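Local coordinates for protein glycoside Hydrolase (Bacteroides plebeius, PDB 5T3B) that probably hydrolyses glycosidic bonds of a polysaccharide, as expected of a glycoside hydrolase family 50 enzyme from a gut bacterium, at residues I44-E49 with K53-A58; G99-E104 with D245-F250; S111-V114 with P120-V123; D411-G416 with T462-D467. All blocks are in the same frame, centred on the assembly; numbering follows the deposited sequence.

Contact 1 (I44-E49 with K53-A58)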
loop_
_atom_site.group_PDB
_atom_site.type_symbol
_atom_site.label_atom_id
_atom_site.label_comp_id
_atom_site.label_asym_id
_atom_site.label_seq_id
_atom_site.Cartn_x
_atom_site.Cartn_y
_atom_site.Cartn_z
ATOM N N ILE A 44 24.693 -3.613 10.738
ATOM C CA ILE A 44 24.326 -4.894 10.205
ATOM C C ILE A 44 23.022 -5.370 10.912
ATOM O O ILE A 44 22.929 -5.329 12.126
ATOM C CB ILE A 44 25.389 -5.939 10.430
ATOM C CG1 ILE A 44 26.577 -5.618 9.545
ATOM C CG2 ILE A 44 24.881 -7.358 10.145
ATOM C CD1 ILE A 44 26.378 -5.576 8.010
ATOM N N VAL A 45 22.051 -5.777 10.087
ATOM C CA VAL A 45 20.854 -6.439 10.577
ATOM C C VAL A 45 20.781 -7.791 9.890
ATOM O O VAL A 45 20.932 -7.897 8.667
ATOM C CB VAL A 45 19.572 -5.644 10.304
ATOM C CG1 VAL A 45 18.354 -6.447 10.651
ATOM C CG2 VAL A 45 19.613 -4.331 11.059
ATOM N N GLU A 46 20.630 -8.832 10.679
ATOM C CA GLU A 46 20.451 -10.162 10.127
ATOM C C GLU A 46 19.002 -10.399 9.690
ATOM O O GLU A 46 18.076 -10.067 10.414
ATOM C CB GLU A 46 20.813 -11.256 11.132
ATOM C CG GLU A 46 22.291 -11.336 11.536
ATOM C CD GLU A 46 22.431 -12.603 12.408
ATOM O OE1 GLU A 46 22.070 -12.499 13.580
ATOM O OE2 GLU A 46 22.698 -13.711 11.851
ATOM N N TYR A 47 18.795 -11.009 8.530
ATOM C CA TYR A 47 17.479 -11.435 8.148
ATOM C C TYR A 47 17.452 -12.748 7.402
ATOM O O TYR A 47 18.446 -13.086 6.749
ATOM C CB TYR A 47 16.702 -10.351 7.377
ATOM C CG TYR A 47 17.078 -10.187 5.916
ATOM C CD1 TYR A 47 16.483 -10.999 4.960
ATOM C CD2 TYR A 47 17.891 -9.172 5.471
ATOM C CE1 TYR A 47 16.737 -10.802 3.608
ATOM C CE2 TYR A 47 18.118 -8.986 4.119
ATOM C CZ TYR A 47 17.558 -9.835 3.218
ATOM O OH TYR A 47 17.777 -9.609 1.882
ATOM N N ALA A 48 16.316 -13.430 7.475
ATOM C CA ALA A 48 16.092 -14.681 6.758
ATOM C C ALA A 48 14.854 -14.527 5.919
ATOM O O ALA A 48 13.897 -13.850 6.315
ATOM C CB ALA A 48 15.907 -15.866 7.722
ATOM N N GLU A 49 14.761 -15.223 4.781
ATOM C CA GLU A 49 13.619 -15.090 3.931
ATOM C C GLU A 49 12.423 -15.858 4.457
ATOM O O GLU A 49 11.290 -15.538 4.129
ATOM C CB GLU A 49 14.011 -15.497 2.501
ATOM C CG GLU A 49 14.995 -14.454 1.933
ATOM C CD GLU A 49 15.342 -14.692 0.474
ATOM O OE1 GLU A 49 15.572 -15.836 0.054
ATOM O OE2 GLU A 49 15.320 -13.695 -0.271
ATOM N N LYS A 53 15.239 -20.796 7.314
ATOM C CA LYS A 53 16.371 -20.555 6.438
ATOM C C LYS A 53 17.532 -19.929 7.177
ATOM O O LYS A 53 17.397 -19.328 8.258
ATOM C CB LYS A 53 15.938 -19.708 5.220
ATOM C CG LYS A 53 15.010 -20.430 4.306
ATOM C CD LYS A 53 14.653 -19.648 3.079
ATOM C CE LYS A 53 13.821 -20.368 2.067
ATOM N NZ LYS A 53 14.652 -21.364 1.365
ATOM N N ALA A 54 18.697 -19.925 6.527
ATOM C CA ALA A 54 19.869 -19.234 7.050
ATOM C C ALA A 54 19.669 -17.730 6.992
ATOM O O ALA A 54 19.107 -17.175 6.039
ATOM C CB ALA A 54 21.127 -19.637 6.257
ATOM N N PHE A 55 20.142 -17.040 7.996
ATOM C CA PHE A 55 20.135 -15.595 8.072
ATOM C C PHE A 55 21.374 -15.045 7.380
ATOM O O PHE A 55 22.448 -15.634 7.420
ATOM C CB PHE A 55 20.175 -15.119 9.524
ATOM C CG PHE A 55 18.851 -15.248 10.239
ATOM C CD1 PHE A 55 18.309 -16.500 10.593
ATOM C CD2 PHE A 55 18.083 -14.131 10.552
ATOM C CE1 PHE A 55 17.087 -16.631 11.193
ATOM C CE2 PHE A 55 16.873 -14.282 11.185
ATOM C CZ PHE A 55 16.378 -15.506 11.487
ATOM N N ILE A 56 21.171 -13.922 6.680
ATOM C CA ILE A 56 22.233 -13.183 6.092
ATOM C C ILE A 56 22.447 -11.877 6.802
ATOM O O ILE A 56 21.523 -11.375 7.429
ATOM C CB ILE A 56 22.046 -12.903 4.608
ATOM C CG1 ILE A 56 20.863 -11.993 4.339
ATOM C CG2 ILE A 56 21.790 -14.181 3.890
ATOM C CD1 ILE A 56 21.158 -10.799 3.517
ATOM N N GLU A 57 23.605 -11.253 6.597
ATOM C CA GLU A 57 23.905 -9.950 7.158
ATOM C C GLU A 57 23.672 -8.866 6.142
ATOM O O GLU A 57 24.264 -8.870 5.077
ATOM C CB GLU A 57 25.376 -9.907 7.566
ATOM C CG GLU A 57 25.694 -10.860 8.728
ATOM C CD GLU A 57 27.100 -10.817 9.251
ATOM O OE1 GLU A 57 27.974 -10.305 8.568
ATOM O OE2 GLU A 57 27.312 -11.325 10.353
ATOM N N ALA A 58 22.804 -7.915 6.467
ATOM C CA ALA A 58 22.393 -6.844 5.610
ATOM C C ALA A 58 22.812 -5.479 6.141
ATOM O O ALA A 58 22.481 -5.127 7.279
ATOM C CB ALA A 58 20.877 -6.857 5.414
HETATM O O HOH W 1 24.040 -14.082 9.549
HETATM O O HOH W 2 17.227 -16.612 4.124
#

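Contact 2 (G99-E104 with D245-F250)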
loop_
_atom_site.group_PDB
_atom_site.type_symbol
_atom_site.label_atom_id
_atom_site.label_comp_id
_atom_site.label_asym_id
_atom_site.label_seq_id
_atom_site.Cartn_x
_atom_site.Cartn_y
_atom_site.Cartn_z
ATOM N N GLY A 99 -12.061 20.509 0.829
ATOM C CA GLY A 99 -12.941 19.785 1.717
ATOM C C GLY A 99 -12.834 18.265 1.616
ATOM O O GLY A 99 -13.579 17.528 2.267
ATOM N N ARG A 100 -11.909 17.795 0.754
ATOM C CA ARG A 100 -11.729 16.376 0.524
ATOM C C ARG A 100 -10.240 16.094 0.375
ATOM O O ARG A 100 -9.475 16.937 -0.118
ATOM C CB ARG A 100 -12.436 15.969 -0.786
ATOM C CG ARG A 100 -13.927 16.160 -0.739
ATOM C CD ARG A 100 -14.678 15.278 0.226
ATOM N NE ARG A 100 -14.520 13.861 -0.061
ATOM C CZ ARG A 100 -15.176 13.227 -1.021
ATOM N NH1 ARG A 100 -16.139 13.828 -1.703
ATOM N NH2 ARG A 100 -14.871 11.994 -1.297
ATOM N N PHE A 101 -9.845 14.884 0.740
ATOM C CA PHE A 101 -8.504 14.406 0.407
ATOM C C PHE A 101 -8.293 14.508 -1.096
ATOM O O PHE A 101 -9.146 14.104 -1.873
ATOM C CB PHE A 101 -8.280 12.969 0.925
ATOM C CG PHE A 101 -7.963 12.901 2.390
ATOM C CD1 PHE A 101 -6.705 13.237 2.851
ATOM C CD2 PHE A 101 -8.922 12.539 3.289
ATOM C CE1 PHE A 101 -6.393 13.192 4.217
ATOM C CE2 PHE A 101 -8.618 12.485 4.652
ATOM C CZ PHE A 101 -7.363 12.817 5.112
ATOM N N ARG A 102 -7.109 14.923 -1.463
ATOM C CA ARG A 102 -6.767 15.047 -2.897
ATOM C C ARG A 102 -5.251 14.941 -3.061
ATOM O O ARG A 102 -4.547 14.821 -2.070
ATOM C CB ARG A 102 -7.311 16.371 -3.454
ATOM C CG ARG A 102 -6.620 17.576 -2.906
ATOM C CD ARG A 102 -7.317 18.875 -3.323
ATOM N NE ARG A 102 -6.582 20.042 -2.986
ATOM C CZ ARG A 102 -5.519 20.459 -3.626
ATOM N NH1 ARG A 102 -5.092 19.847 -4.744
ATOM N NH2 ARG A 102 -4.845 21.481 -3.161
ATOM N N VAL A 103 -4.764 14.979 -4.304
ATOM C CA VAL A 103 -3.370 14.829 -4.602
ATOM C C VAL A 103 -2.823 16.127 -5.145
ATOM O O VAL A 103 -3.408 16.695 -6.080
ATOM C CB VAL A 103 -3.122 13.668 -5.569
ATOM C CG1 VAL A 103 -1.667 13.474 -5.842
ATOM C CG2 VAL A 103 -3.767 12.397 -5.055
ATOM N N GLU A 104 -1.659 16.549 -4.642
ATOM C CA GLU A 104 -0.938 17.724 -5.105
ATOM C C GLU A 104 0.544 17.402 -5.468
ATOM O O GLU A 104 1.060 16.375 -5.168
ATOM C CB GLU A 104 -0.888 18.702 -3.962
ATOM C CG GLU A 104 -2.010 19.702 -4.059
ATOM C CD GLU A 104 -1.751 20.756 -5.102
ATOM O OE1 GLU A 104 -2.623 21.565 -5.251
ATOM O OE2 GLU A 104 -0.709 20.752 -5.779
ATOM N N ASP A 245 -13.632 11.714 5.753
ATOM C CA ASP A 245 -12.658 10.901 6.519
ATOM C C ASP A 245 -12.220 9.668 5.801
ATOM O O ASP A 245 -11.457 8.875 6.370
ATOM C CB ASP A 245 -13.244 10.589 7.885
ATOM C CG ASP A 245 -13.396 11.863 8.712
ATOM O OD1 ASP A 245 -12.513 12.767 8.653
ATOM O OD2 ASP A 245 -14.444 11.955 9.421
ATOM N N VAL A 246 -12.635 9.514 4.567
ATOM C CA VAL A 246 -12.203 8.427 3.702
ATOM C C VAL A 246 -11.067 8.909 2.820
ATOM O O VAL A 246 -11.190 9.844 2.054
ATOM C CB VAL A 246 -13.399 7.878 2.930
ATOM C CG1 VAL A 246 -12.939 6.852 1.907
ATOM C CG2 VAL A 246 -14.461 7.339 3.812
ATOM N N LEU A 247 -9.871 8.320 3.012
ATOM C CA LEU A 247 -8.688 8.669 2.249
ATOM C C LEU A 247 -8.902 8.343 0.769
ATOM O O LEU A 247 -8.517 9.096 -0.115
ATOM C CB LEU A 247 -7.472 7.942 2.816
ATOM C CG LEU A 247 -6.138 8.129 2.208
ATOM C CD1 LEU A 247 -5.735 9.599 2.304
ATOM C CD2 LEU A 247 -5.125 7.271 2.924
ATOM N N GLY A 248 -9.479 7.186 0.481
ATOM C CA GLY A 248 -9.731 6.686 -0.845
ATOM C C GLY A 248 -10.035 5.229 -0.757
ATOM O O GLY A 248 -10.297 4.700 0.307
ATOM N N PHE A 249 -10.021 4.524 -1.917
ATOM C CA PHE A 249 -10.313 3.076 -1.898
ATOM C C PHE A 249 -9.398 2.310 -2.826
ATOM O O PHE A 249 -8.872 2.835 -3.805
ATOM C CB PHE A 249 -11.769 2.785 -2.278
ATOM C CG PHE A 249 -12.101 2.999 -3.753
ATOM C CD1 PHE A 249 -12.319 4.283 -4.256
ATOM C CD2 PHE A 249 -12.212 1.934 -4.600
ATOM C CE1 PHE A 249 -12.604 4.491 -5.569
ATOM C CE2 PHE A 249 -12.511 2.142 -5.912
ATOM C CZ PHE A 249 -12.671 3.424 -6.417
ATOM N N PHE A 250 -9.257 1.030 -2.506
ATOM C CA PHE A 250 -8.558 0.085 -3.359
ATOM C C PHE A 250 -9.599 -0.801 -4.012
ATOM O O PHE A 250 -10.552 -1.235 -3.366
ATOM C CB PHE A 250 -7.612 -0.809 -2.555
ATOM C CG PHE A 250 -6.724 -0.018 -1.635
ATOM C CD1 PHE A 250 -5.615 0.673 -2.120
ATOM C CD2 PHE A 250 -7.037 0.084 -0.290
ATOM C CE1 PHE A 250 -4.869 1.441 -1.281
ATOM C CE2 PHE A 250 -6.297 0.873 0.558
ATOM C CZ PHE A 250 -5.215 1.531 0.072
HETATM O O HOH W 3 -13.214 11.087 0.878
#

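Contact 3 (S111-V114 with P120-V123)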
loop_
_atom_site.group_PDB
_atom_site.type_symbol
_atom_site.label_atom_id
_atom_site.label_comp_id
_atom_site.label_asym_id
_atom_site.label_seq_id
_atom_site.Cartn_x
_atom_site.Cartn_y
_atom_site.Cartn_z
ATOM N N SER A 111 5.277 14.899 -4.642
ATOM C CA SER A 111 3.854 14.724 -4.522
ATOM C C SER A 111 3.420 14.645 -3.037
ATOM O O SER A 111 4.125 14.118 -2.210
ATOM C CB SER A 111 3.398 13.435 -5.240
ATOM O OG SER A 111 3.574 13.469 -6.618
ATOM N N TRP A 112 2.194 15.100 -2.785
ATOM C CA TRP A 112 1.573 14.995 -1.481
ATOM C C TRP A 112 0.140 14.635 -1.591
ATOM O O TRP A 112 -0.585 15.155 -2.457
ATOM C CB TRP A 112 1.601 16.351 -0.772
ATOM C CG TRP A 112 2.923 16.879 -0.378
ATOM C CD1 TRP A 112 3.620 17.799 -1.095
ATOM C CD2 TRP A 112 3.755 16.523 0.734
ATOM N NE1 TRP A 112 4.781 18.034 -0.507
ATOM C CE2 TRP A 112 4.894 17.303 0.639
ATOM C CE3 TRP A 112 3.623 15.670 1.804
ATOM C CZ2 TRP A 112 5.920 17.260 1.573
ATOM C CZ3 TRP A 112 4.654 15.647 2.752
ATOM C CH2 TRP A 112 5.778 16.428 2.600
ATOM N N ILE A 113 -0.330 13.765 -0.701
ATOM C CA ILE A 113 -1.752 13.804 -0.369
ATOM C C ILE A 113 -2.004 15.076 0.457
ATOM O O ILE A 113 -1.230 15.389 1.342
ATOM C CB ILE A 113 -2.166 12.561 0.430
ATOM C CG1 ILE A 113 -1.976 11.334 -0.420
ATOM C CG2 ILE A 113 -3.580 12.709 1.020
ATOM C CD1 ILE A 113 -2.839 11.256 -1.540
ATOM N N VAL A 114 -3.115 15.759 0.125
ATOM C CA VAL A 114 -3.526 16.985 0.839
ATOM C C VAL A 114 -4.860 16.651 1.491
ATOM O O VAL A 114 -5.746 16.041 0.872
ATOM C CB VAL A 114 -3.629 18.153 -0.188
ATOM C CG1 VAL A 114 -4.401 19.347 0.291
ATOM C CG2 VAL A 114 -2.154 18.455 -0.609
ATOM N N PRO A 120 -0.639 19.187 4.007
ATOM C CA PRO A 120 -0.007 17.973 3.453
ATOM C C PRO A 120 -0.055 16.818 4.494
ATOM O O PRO A 120 0.471 16.975 5.601
ATOM C CB PRO A 120 1.443 18.402 3.180
ATOM C CG PRO A 120 1.669 19.513 4.142
ATOM C CD PRO A 120 0.366 20.224 4.288
ATOM N N TYR A 121 -0.629 15.700 4.078
ATOM C CA TYR A 121 -0.730 14.522 4.898
ATOM C C TYR A 121 0.183 13.468 4.328
ATOM O O TYR A 121 -0.143 12.877 3.285
ATOM C CB TYR A 121 -2.170 13.974 4.955
ATOM C CG TYR A 121 -2.283 12.651 5.661
ATOM C CD1 TYR A 121 -1.699 12.472 6.924
ATOM C CD2 TYR A 121 -2.871 11.559 5.039
ATOM C CE1 TYR A 121 -1.686 11.256 7.545
ATOM C CE2 TYR A 121 -2.876 10.311 5.676
ATOM C CZ TYR A 121 -2.291 10.171 6.918
ATOM O OH TYR A 121 -2.221 8.935 7.540
ATOM N N TYR A 122 1.287 13.180 4.984
ATOM C CA TYR A 122 2.164 12.105 4.596
ATOM C C TYR A 122 1.542 10.830 5.111
ATOM O O TYR A 122 1.338 10.671 6.322
ATOM C CB TYR A 122 3.593 12.314 5.102
ATOM C CG TYR A 122 4.538 11.373 4.409
ATOM C CD1 TYR A 122 5.006 11.633 3.143
ATOM C CD2 TYR A 122 4.864 10.131 4.959
ATOM C CE1 TYR A 122 5.808 10.741 2.472
ATOM C CE2 TYR A 122 5.645 9.222 4.256
ATOM C CZ TYR A 122 6.145 9.541 3.008
ATOM O OH TYR A 122 6.923 8.649 2.336
ATOM N N VAL A 123 1.189 9.900 4.215
ATOM C CA VAL A 123 0.388 8.761 4.642
ATOM C C VAL A 123 1.227 7.836 5.528
ATOM O O VAL A 123 2.291 7.354 5.107
ATOM C CB VAL A 123 -0.174 7.948 3.461
ATOM C CG1 VAL A 123 -0.993 6.796 3.970
ATOM C CG2 VAL A 123 -1.010 8.858 2.563
HETATM O O HOH W 4 1.511 12.579 1.131
#

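Contact 4 (D411-G416 with T462-D467)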
loop_
_atom_site.group_PDB
_atom_site.type_symbol
_atom_site.label_atom_id
_atom_site.label_comp_id
_atom_site.label_asym_id
_atom_site.label_seq_id
_atom_site.Cartn_x
_atom_site.Cartn_y
_atom_site.Cartn_z
ATOM N N ASP A 411 14.663 -9.910 16.324
ATOM C CA ASP A 411 13.898 -9.432 17.485
ATOM C C ASP A 411 13.151 -8.166 17.142
ATOM O O ASP A 411 13.258 -7.652 16.010
ATOM C CB ASP A 411 14.806 -9.305 18.684
ATOM C CG ASP A 411 15.891 -8.357 18.512
ATOM O OD1 ASP A 411 15.817 -7.447 17.653
ATOM O OD2 ASP A 411 16.919 -8.464 19.244
ATOM N N GLN A 412 12.380 -7.669 18.099
ATOM C CA GLN A 412 11.547 -6.494 17.842
ATOM C C GLN A 412 12.381 -5.247 17.553
ATOM O O GLN A 412 11.988 -4.450 16.713
ATOM C CB GLN A 412 10.582 -6.238 19.008
ATOM C CG GLN A 412 9.638 -7.399 19.281
ATOM C CD GLN A 412 8.843 -7.810 18.067
ATOM O OE1 GLN A 412 8.801 -9.015 17.637
ATOM N NE2 GLN A 412 8.221 -6.867 17.517
ATOM N N GLN A 413 13.503 -5.102 18.234
ATOM C CA GLN A 413 14.375 -3.965 17.940
ATOM C C GLN A 413 14.781 -3.998 16.457
ATOM O O GLN A 413 14.775 -2.960 15.816
ATOM C CB GLN A 413 15.613 -3.937 18.831
ATOM C CG GLN A 413 16.593 -2.872 18.453
ATOM C CD GLN A 413 17.751 -2.796 19.410
ATOM O OE1 GLN A 413 18.437 -3.785 19.654
ATOM N NE2 GLN A 413 17.962 -1.624 19.922
ATOM N N ASN A 414 15.116 -5.160 15.935
ATOM C CA ASN A 414 15.530 -5.252 14.545
ATOM C C ASN A 414 14.344 -5.055 13.605
ATOM O O ASN A 414 14.569 -4.586 12.466
ATOM C CB ASN A 414 16.328 -6.528 14.294
ATOM C CG ASN A 414 17.769 -6.389 14.796
ATOM O OD1 ASN A 414 18.616 -5.849 14.090
ATOM N ND2 ASN A 414 18.022 -6.827 15.960
ATOM N N ARG A 415 13.119 -5.405 14.006
ATOM C CA ARG A 415 11.974 -5.014 13.232
ATOM C C ARG A 415 11.926 -3.496 13.133
ATOM O O ARG A 415 11.533 -2.929 12.086
ATOM C CB ARG A 415 10.652 -5.568 13.789
ATOM C CG ARG A 415 10.518 -7.071 13.832
ATOM C CD ARG A 415 9.219 -7.463 14.494
ATOM N NE ARG A 415 8.096 -7.316 13.591
ATOM C CZ ARG A 415 6.826 -7.173 13.999
ATOM N NH1 ARG A 415 6.468 -6.959 15.261
ATOM N NH2 ARG A 415 5.882 -7.220 13.084
ATOM N N GLY A 416 12.223 -2.847 14.226
ATOM C CA GLY A 416 12.274 -1.376 14.248
ATOM C C GLY A 416 13.334 -0.832 13.319
ATOM O O GLY A 416 13.099 0.133 12.571
ATOM N N THR A 462 7.408 -0.066 18.133
ATOM C CA THR A 462 6.696 1.197 18.036
ATOM C C THR A 462 7.605 2.387 18.387
ATOM O O THR A 462 7.384 3.497 17.864
ATOM C CB THR A 462 5.423 1.207 18.834
ATOM O OG1 THR A 462 5.702 1.085 20.210
ATOM C CG2 THR A 462 4.471 0.194 18.382
ATOM N N LYS A 463 8.613 2.192 19.214
ATOM C CA LYS A 463 9.570 3.255 19.493
ATOM C C LYS A 463 10.254 3.684 18.221
ATOM O O LYS A 463 10.328 4.892 17.904
ATOM C CB LYS A 463 10.581 2.759 20.519
ATOM C CG LYS A 463 11.716 3.767 20.909
ATOM C CD LYS A 463 12.889 3.690 19.929
ATOM C CE LYS A 463 14.135 4.436 20.368
ATOM N NZ LYS A 463 13.864 5.869 20.482
ATOM N N TYR A 464 10.793 2.707 17.482
ATOM C CA TYR A 464 11.507 3.056 16.241
ATOM C C TYR A 464 10.553 3.595 15.155
ATOM O O TYR A 464 10.950 4.464 14.354
ATOM C CB TYR A 464 12.320 1.867 15.707
ATOM C CG TYR A 464 13.471 1.547 16.651
ATOM C CD1 TYR A 464 14.562 2.371 16.763
ATOM C CD2 TYR A 464 13.411 0.492 17.531
ATOM C CE1 TYR A 464 15.559 2.131 17.653
ATOM C CE2 TYR A 464 14.361 0.260 18.466
ATOM C CZ TYR A 464 15.463 1.073 18.511
ATOM O OH TYR A 464 16.491 0.808 19.420
ATOM N N MET A 465 9.330 3.043 15.114
ATOM C CA MET A 465 8.329 3.582 14.194
ATOM C C MET A 465 8.042 5.038 14.474
ATOM O O MET A 465 7.970 5.858 13.562
ATOM C CB MET A 465 7.008 2.813 14.270
ATOM C CG MET A 465 7.102 1.400 13.773
ATOM S SD MET A 465 5.507 0.578 14.162
ATOM C CE MET A 465 5.328 -0.559 12.825
ATOM N N SER A 466 7.890 5.367 15.770
ATOM C CA SER A 466 7.541 6.736 16.207
ATOM C C SER A 466 8.626 7.691 15.746
ATOM O O SER A 466 8.345 8.808 15.278
ATOM C CB SER A 466 7.432 6.794 17.741
ATOM O OG SER A 466 6.365 6.019 18.240
ATOM N N ASP A 467 9.910 7.309 15.931
ATOM C CA ASP A 467 10.991 8.210 15.625
ATOM C C ASP A 467 10.962 8.633 14.139
ATOM O O ASP A 467 11.197 9.792 13.800
ATOM C CB ASP A 467 12.343 7.588 15.988
ATOM C CG ASP A 467 12.536 7.476 17.491
ATOM O OD1 ASP A 467 11.936 8.273 18.282
ATOM O OD2 ASP A 467 13.358 6.596 17.828
#

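Contact 1 (I44-E49 with K53-A58)
Ala48 and Phe55 fit closely: the methyl CB of Ala48 sits 3.6 Å from the centroid of the Phe55 ring and only 5° off its normal, a CH-pi contact over the ring centre. The edge of that ring meets Glu46 C in plane, and Arg410 adds a cation-pi contact. With an alanine here instead of Phe55, the Ala48 methyl would probably lose its ring face and Arg410 its aromatic partner. On the face carrying Val45, Tyr47, Ile56 and Ala58, CG1 of Ile56 covers the Tyr47 ring at 4.1 Å from the centroid, brought there by a chi1 of 65° that sets it between the backbone N and carbonyl carbon. Packing is tight here too, with Tyr47 CE2 3.6 Å from Ile56 CD1 and 3.7 Å from Ala58 CB. The solvent side is looser. Glu46 turns OE1 to a salt bridge with Arg410, while OE2 takes a water 2.7 Å away; the Glu57 side chain meets Ile44 CG2 through CB at 3.7 Å, and near the turn another water links Glu49 N with Ala54 O. Paired bonds join Val45 to Ala58 and Tyr47 to Ile56, the Val45 N to Ala58 O bond measuring 2.9 Å at 173°. This is the register of an antiparallel beta hairpin.

Contact 2 (G99-E104 with D245-F250)
Two first torsions aim Phe101 and Leu247 at each other. In Phe101 a chi1 of -79° places CG anti to the carbonyl carbon; in Leu247 a chi1 of 180° sets CG anti to the backbone N, and the turn at chi2 then swings CD1 over the phenyl ring. The side chains cross at about a right angle. Leu247 CD1 lies over one ring face, 4.1 Å from the Phe101 centroid and 21° off the normal, which makes this a CH-pi contact displaced toward the rim; its nearest ring atom is Phe101 CD1 at 3.8 Å. The same ring approaches the backbone as well, since Phe101 CD2 is 3.7 Å from Val246 O. That carbonyl is not left to the hydrocarbon alone, for a water probably donates to Val246 O across 2.7 Å and accepts from Arg100 NH2 at 2.9 Å. The water thus probably bridges two segments that share no direct hydrogen bond, and a salt bridge to Asp327 steadies Arg100 NH2. All three residues in direct touch are buried. Around them, Phe101 leans also on Ile113 of strand 111-114. The strand beginning at Arg102 pairs with 111-114, while Asp245 and Leu247 are bonded through their backbones to Gln189, so the loop between helices 224-232 and 264-269 is laid against strand 188-190, with Phe101 packed against Thr188 of that strand.

Contact 3 (S111-V114 with P120-V123)
Trp112 and Pro120 pack across a short beta hairpin whose arms are strands 111-114 and 120-126. Pro120 CB lies over one face of the indole, 4.1 Å from the centroid of its six-membered ring and 27° off the normal, so the CH-pi contact is offset toward the rim. The indole reaches this place because chi1, -67°, turns Trp112 CG anti to the carbonyl carbon. Farther along, Trp112 CZ3 meets Tyr122 CD1 at 4.0 Å, near the plane of the tyrosine ring. Away from Pro120, on the face carrying Ile113 and Tyr121, Ile113 CG2 comes to the edge of the Tyr121 ring; Ile113 CG1 also touches Val123 CG2 at 4.0 Å. A leucine in place of Trp112 would probably leave Pro120 without its flat aromatic partner and open a gap beside Tyr122. The next shell fixes these groups. Helix 472-480 presses Tyr473 and Ile476 against Trp112, Tyr122 meets Trp435 edge-to-face, and Tyr121 OH is hydrogen-bonded to Ser163 OG. Strand 102-105 pairs with the far edge of 111-114, making it the middle strand, through backbone bonds to Trp112 and Val114. Between the arms, one direct bond runs from Tyr121 N to Ile113 O, at 2.8 Å and 163°. The return bond is replaced by a water, which accepts from Ile113 N at 2.9 Å and donates to Tyr121 O at 2.7 Å.

Contact 4 (D411-G416 with T462-D467)
Gln413 and Tyr464 supply the one hydrogen bond between these two segments. The amide NE2 of Gln413 donates to Tyr464 OH over 2.9 Å at an N-H...O angle of 168°, and the hydroxyl oxygen lies in the amide plane, so the bond is nearly straight and well aligned. Amide and ring planes are turned 49° to each other. A Gln413 chain extended through CD, with chi1 at 174°, carries the amide out to the phenol end and on the way lays CG 3.8 Å from Tyr464 CE2. Apolar packing centres on Gly416. Its CA is 3.6 Å from Tyr464 CB, and a CB built on this glycine would point at the tyrosine and fall 2.5 Å from Tyr464 CD2, a clash. This is helix-helix packing of 412-427 against 459-469, in which a glycine lets a tyrosine of the other helix settle directly on the backbone. Phe417 meets the Tyr464 ring edge-to-face, and Lys463 CD lies over the centre of one of its faces. A second polar link between the helices joins Gln420 NE2 to Tyr464 O. Other side-chain bonds stay within each segment. Asp411 is the N-cap of the first helix: its OD1 accepts from Asn414 N, the capping bond, and from Asn414 ND2 at 2.8 Å, which approaches from above the carboxylate plane. On the second helix Thr462 O takes two donors from opposite faces of its plane, Ser466 N and Ser466 OG. Lys463 NZ forms a salt bridge with Asp467 OD2 at 2.8 Å, the carboxylate oxygen using its syn lone pair.

In the fold
Contacts 2, 3 and 4 are buried, whereas contact 1 is partly exposed, its centre about 25 Å from that of the chain. Chemistry follows place: contact 1 rests on paired backbone bonds with carboxylates and waters along its margin, contact 2 on a leucine over a phenyl ring plus one water, contact 3 on ring packing and a water-completed strand pair, and contact 4 on a glutamine-tyrosine bond and a glycine. Contacts 2 and 3 lie on neighbouring strands, 102-105 pairing with 111-114, probably through bonds such as Val114 N to Arg102 O. Contacts 1 and 4 meet by packing at Val45 and Asn414. Contacts 1 and 2 stand on opposite sides of the chain's centre, their centres about 38 Å apart.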